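Long-range contact in acetyl-CoA hydrolase/transferase family protein (Porphyromonas gingivalis, PDB 2NVV), which probably hydrolyses acetyl-CoA or transfers CoA between acetate and other acyl groups, and binds zinc ions: residues R384-S395 with H414-E425. Residues are numbered along the deposited sequence; the frame is centred on the assembly and turned at random.
With ZN (zinc ion), chain G.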
loop_
_atom_site.group_PDB
_atom_site.type_symbol
_atom_site.label_atom_id
_atom_site.label_comp_id
_atom_site.label_asym_id
_atom_site.label_seq_id
_atom_site.Cartn_x
_atom_site.Cartn_y
_atom_site.Cartn_z
ATOM N N ARG A 384 -3.709 -3.517 -2.414
ATOM C CA ARG A 384 -2.260 -3.427 -2.465
ATOM C C ARG A 384 -1.529 -4.765 -2.533
ATOM O O ARG A 384 -0.556 -4.898 -3.278
ATOM C CB ARG A 384 -1.743 -2.624 -1.270
ATOM C CG ARG A 384 -0.223 -2.608 -1.148
ATOM C CD ARG A 384 0.431 -1.895 -2.315
ATOM N NE ARG A 384 0.436 -0.443 -2.125
ATOM C CZ ARG A 384 1.330 0.216 -1.386
ATOM N NH1 ARG A 384 1.258 1.537 -1.266
ATOM N NH2 ARG A 384 2.308 -0.446 -0.783
ATOM N N ASN A 385 -2.002 -5.762 -1.787
ATOM C CA ASN A 385 -1.327 -7.058 -1.759
ATOM C C ASN A 385 -1.980 -8.243 -2.462
ATOM O O ASN A 385 -1.433 -9.342 -2.447
ATOM C CB ASN A 385 -1.040 -7.441 -0.312
ATOM C CG ASN A 385 -0.310 -6.342 0.445
ATOM O OD1 ASN A 385 -0.906 -5.620 1.254
ATOM N ND2 ASN A 385 0.979 -6.194 0.171
ATOM N N SER A 386 -3.127 -8.027 -3.099
ATOM C CA SER A 386 -3.815 -9.112 -3.785
ATOM C C SER A 386 -3.064 -9.648 -4.998
ATOM O O SER A 386 -2.217 -8.966 -5.579
ATOM C CB SER A 386 -5.194 -8.669 -4.249
ATOM O OG SER A 386 -5.064 -7.681 -5.248
ATOM N N TYR A 387 -3.408 -10.878 -5.376
ATOM C CA TYR A 387 -2.820 -11.560 -6.521
ATOM C C TYR A 387 -3.123 -10.675 -7.716
ATOM O O TYR A 387 -2.259 -10.414 -8.545
ATOM C CB TYR A 387 -3.478 -12.933 -6.674
ATOM C CG TYR A 387 -2.748 -13.897 -7.566
ATOM C CD1 TYR A 387 -3.020 -13.960 -8.927
ATOM C CD2 TYR A 387 -1.826 -14.794 -7.037
ATOM C CE1 TYR A 387 -2.397 -14.904 -9.740
ATOM C CE2 TYR A 387 -1.195 -15.741 -7.838
ATOM C CZ TYR A 387 -1.485 -15.795 -9.187
ATOM O OH TYR A 387 -0.874 -16.738 -9.983
ATOM N N VAL A 388 -4.370 -10.224 -7.792
ATOM C CA VAL A 388 -4.831 -9.322 -8.844
ATOM C C VAL A 388 -5.898 -8.482 -8.166
ATOM O O VAL A 388 -6.828 -9.033 -7.579
ATOM C CB VAL A 388 -5.511 -10.052 -10.033
ATOM C CG1 VAL A 388 -5.595 -9.105 -11.230
ATOM C CG2 VAL A 388 -4.757 -11.294 -10.405
ATOM N N SER A 389 -5.778 -7.161 -8.223
ATOM C CA SER A 389 -6.778 -6.313 -7.581
ATOM C C SER A 389 -7.791 -5.826 -8.600
ATOM O O SER A 389 -7.426 -5.353 -9.672
ATOM C CB SER A 389 -6.123 -5.115 -6.898
ATOM O OG SER A 389 -5.573 -4.241 -7.862
ATOM N N ILE A 390 -9.064 -5.947 -8.249
ATOM C CA ILE A 390 -10.145 -5.536 -9.128
ATOM C C ILE A 390 -11.039 -4.486 -8.479
ATOM O O ILE A 390 -11.338 -4.543 -7.287
ATOM C CB ILE A 390 -11.031 -6.741 -9.506
ATOM C CG1 ILE A 390 -10.178 -7.840 -10.136
ATOM C CG2 ILE A 390 -12.143 -6.294 -10.450
ATOM C CD1 ILE A 390 -10.910 -9.155 -10.303
ATOM N N PHE A 391 -11.459 -3.519 -9.275
ATOM C CA PHE A 391 -12.345 -2.484 -8.789
ATOM C C PHE A 391 -13.562 -2.425 -9.701
ATOM O O PHE A 391 -13.443 -2.372 -10.930
ATOM C CB PHE A 391 -11.617 -1.147 -8.744
ATOM C CG PHE A 391 -10.834 -0.942 -7.484
ATOM C CD1 PHE A 391 -11.479 -0.546 -6.307
ATOM C CD2 PHE A 391 -9.461 -1.172 -7.455
ATOM C CE1 PHE A 391 -10.766 -0.378 -5.113
ATOM C CE2 PHE A 391 -8.736 -1.010 -6.269
ATOM C CZ PHE A 391 -9.394 -0.610 -5.092
ATOM N N THR A 392 -14.736 -2.475 -9.083
ATOM C CA THR A 392 -15.997 -2.433 -9.805
ATOM C C THR A 392 -16.736 -1.146 -9.508
ATOM O O THR A 392 -16.522 -0.525 -8.476
ATOM C CB THR A 392 -16.897 -3.577 -9.389
ATOM O OG1 THR A 392 -17.066 -3.515 -7.976
ATOM C CG2 THR A 392 -16.293 -4.911 -9.774
ATOM N N THR A 393 -17.621 -0.763 -10.421
ATOM C CA THR A 393 -18.411 0.452 -10.259
ATOM C C THR A 393 -19.312 0.715 -11.460
ATOM O O THR A 393 -18.888 0.581 -12.619
ATOM C CB THR A 393 -17.531 1.711 -10.109
ATOM O OG1 THR A 393 -18.366 2.871 -10.072
ATOM C CG2 THR A 393 -16.579 1.856 -11.299
ATOM N N PRO A 394 -20.582 1.067 -11.206
ATOM C CA PRO A 394 -21.450 1.350 -12.345
ATOM C C PRO A 394 -20.778 2.530 -13.035
ATOM O O PRO A 394 -20.148 3.345 -12.374
ATOM C CB PRO A 394 -22.782 1.703 -11.680
ATOM C CG PRO A 394 -22.382 2.187 -10.310
ATOM C CD PRO A 394 -21.312 1.205 -9.934
ATOM N N SER A 395 -20.878 2.609 -14.354
ATOM C CA SER A 395 -20.224 3.691 -15.095
ATOM C C SER A 395 -20.755 5.087 -14.785
ATOM O O SER A 395 -19.998 6.055 -14.790
ATOM C CB SER A 395 -20.332 3.437 -16.602
ATOM O OG SER A 395 -21.662 3.611 -17.062
ATOM N N HIS A 414 -6.383 4.810 -3.850
ATOM C CA HIS A 414 -5.559 3.747 -4.434
ATOM C C HIS A 414 -4.891 4.295 -5.685
ATOM O O HIS A 414 -5.532 4.973 -6.474
ATOM C CB HIS A 414 -6.425 2.528 -4.746
ATOM C CG HIS A 414 -7.259 2.087 -3.583
ATOM N ND1 HIS A 414 -8.516 2.598 -3.334
ATOM C CD2 HIS A 414 -6.977 1.261 -2.549
ATOM C CE1 HIS A 414 -8.972 2.108 -2.196
ATOM N NE2 HIS A 414 -8.057 1.295 -1.699
ATOM N N SER A 415 -3.603 4.012 -5.858
ATOM C CA SER A 415 -2.861 4.526 -6.995
ATOM C C SER A 415 -2.695 3.575 -8.181
ATOM O O SER A 415 -2.932 2.362 -8.078
ATOM C CB SER A 415 -1.475 4.978 -6.553
ATOM O OG SER A 415 -0.588 3.880 -6.502
ATOM N N GLU A 416 -2.269 4.160 -9.301
ATOM C CA GLU A 416 -2.031 3.448 -10.548
ATOM C C GLU A 416 -1.139 2.228 -10.351
ATOM O O GLU A 416 -1.204 1.273 -11.121
ATOM C CB GLU A 416 -1.368 4.397 -11.556
ATOM C CG GLU A 416 -0.105 5.081 -11.034
ATOM C CD GLU A 416 0.637 5.843 -12.121
ATOM O OE1 GLU A 416 1.562 6.623 -11.798
ATOM O OE2 GLU A 416 0.299 5.656 -13.306
ATOM N N HIS A 417 -0.305 2.272 -9.320
ATOM C CA HIS A 417 0.627 1.190 -9.021
ATOM C C HIS A 417 -0.024 0.033 -8.281
ATOM O O HIS A 417 0.568 -1.030 -8.148
ATOM C CB HIS A 417 1.783 1.719 -8.170
ATOM C CG HIS A 417 2.425 2.946 -8.731
ATOM N ND1 HIS A 417 3.187 2.928 -9.880
ATOM C CD2 HIS A 417 2.367 4.240 -8.338
ATOM C CE1 HIS A 417 3.568 4.157 -10.175
ATOM N NE2 HIS A 417 3.084 4.972 -9.254
ATOM N N SER A 418 -1.243 0.243 -7.804
ATOM C CA SER A 418 -1.926 -0.788 -7.047
ATOM C C SER A 418 -3.170 -1.335 -7.715
ATOM O O SER A 418 -3.531 -2.485 -7.497
ATOM C CB SER A 418 -2.286 -0.249 -5.657
ATOM O OG SER A 418 -1.129 0.086 -4.913
ATOM N N VAL A 419 -3.832 -0.515 -8.521
ATOM C CA VAL A 419 -5.047 -0.940 -9.205
ATOM C C VAL A 419 -4.691 -1.706 -10.483
ATOM O O VAL A 419 -4.112 -1.147 -11.417
ATOM C CB VAL A 419 -5.921 0.277 -9.549
ATOM C CG1 VAL A 419 -7.261 -0.187 -10.068
ATOM C CG2 VAL A 419 -6.090 1.157 -8.320
ATOM N N LYS A 420 -5.048 -2.984 -10.526
ATOM C CA LYS A 420 -4.736 -3.825 -11.681
ATOM C C LYS A 420 -5.846 -3.980 -12.710
ATOM O O LYS A 420 -5.576 -4.059 -13.913
ATOM C CB LYS A 420 -4.310 -5.215 -11.209
ATOM C CG LYS A 420 -3.216 -5.199 -10.148
ATOM C CD LYS A 420 -2.008 -4.405 -10.599
ATOM C CE LYS A 420 -0.937 -4.357 -9.520
ATOM N NZ LYS A 420 0.254 -3.609 -9.995
ATOM N N VAL A 421 -7.091 -4.026 -12.245
ATOM C CA VAL A 421 -8.224 -4.194 -13.144
ATOM C C VAL A 421 -9.440 -3.387 -12.706
ATOM O O VAL A 421 -9.717 -3.273 -11.511
ATOM C CB VAL A 421 -8.647 -5.664 -13.211
ATOM C CG1 VAL A 421 -9.753 -5.845 -14.222
ATOM C CG2 VAL A 421 -7.444 -6.532 -13.544
ATOM N N ILE A 422 -10.157 -2.827 -13.679
ATOM C CA ILE A 422 -11.367 -2.053 -13.403
ATOM C C ILE A 422 -12.504 -2.642 -14.245
ATOM O O ILE A 422 -12.319 -2.979 -15.418
ATOM C CB ILE A 422 -11.182 -0.566 -13.754
ATOM C CG1 ILE A 422 -10.029 0.024 -12.946
ATOM C CG2 ILE A 422 -12.445 0.199 -13.440
ATOM C CD1 ILE A 422 -9.762 1.489 -13.237
ATOM N N ILE A 423 -13.683 -2.764 -13.647
ATOM C CA ILE A 423 -14.816 -3.340 -14.349
ATOM C C ILE A 423 -16.157 -2.632 -14.115
ATOM O O ILE A 423 -16.568 -2.409 -12.976
ATOM C CB ILE A 423 -14.985 -4.818 -13.937
ATOM C CG1 ILE A 423 -13.743 -5.606 -14.324
ATOM C CG2 ILE A 423 -16.229 -5.410 -14.586
ATOM C CD1 ILE A 423 -13.708 -7.013 -13.769
ATOM N N SER A 424 -16.839 -2.272 -15.194
ATOM C CA SER A 424 -18.159 -1.656 -15.076
ATOM C C SER A 424 -19.123 -2.537 -15.878
ATOM O O SER A 424 -18.763 -3.639 -16.287
ATOM C CB SER A 424 -18.159 -0.216 -15.609
ATOM O OG SER A 424 -17.997 -0.172 -17.011
ATOM N N GLU A 425 -20.341 -2.074 -16.096
ATOM C CA GLU A 425 -21.301 -2.865 -16.852
ATOM C C GLU A 425 -20.922 -2.966 -18.330
ATOM O O GLU A 425 -21.364 -3.878 -19.033
ATOM C CB GLU A 425 -22.701 -2.267 -16.731
ATOM C CG GLU A 425 -22.908 -0.907 -17.423
ATOM C CD GLU A 425 -22.450 0.297 -16.605
ATOM O OE1 GLU A 425 -22.835 1.422 -16.967
ATOM O OE2 GLU A 425 -21.709 0.143 -15.616
HETATM ZN ZN ZN G . 2.746 6.983 -9.584
HETATM O O HOH W 1 0.688 6.999 -8.343
#
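Phe391 pairs with Ile422 where strands 389-392 and 421-424 run side by side in parallel within the mixed sheet of the C-terminal domain. Phe391 is gripped at both backbone atoms: its N donates to Val421 O at 2.8 Å, and its O accepts from Ile423 N. CB passes Val421 O and, with CG anti to the carbonyl carbon (chi1 -85°), the ring comes to lie against Val419 and His414 of the loop preceding strand 421-424. CD2 touches Val419 CG1 at 3.6 Å, CE2 continues along Val419 CG2, CE1 nears His414 ND1, and CZ sits 3.7 Å above the centre of one face of the His414 imidazole. The two ring planes are inclined at 47°. Ile362 of strand 362-367 packs against all three side chains. On the other face of the sheet, Ile390 CG2 meets Ile423 CD1.

At the start of the strand pairing, Ser389 OG donates to Ser418 O (2.7 Å), in its carbonyl plane on a lone pair, and accepts from Lys420 N (3.0 Å), bracketing Val419. At the far end, the Glu425 carboxylate takes Ser395 N on the syn lone pair of OE2 (2.9 Å), while OE1 faces Ser395 OG.

Glu416 OE1 and His417 NE2 bind a zinc whose other ligands are a water and His411 and Asp413 of the second subunit. The two Ser389 OG hydrogen bonds and the packing of the Phe391 ring therefore tie the zinc-binding loop at the dimer interface to the buried strand pair.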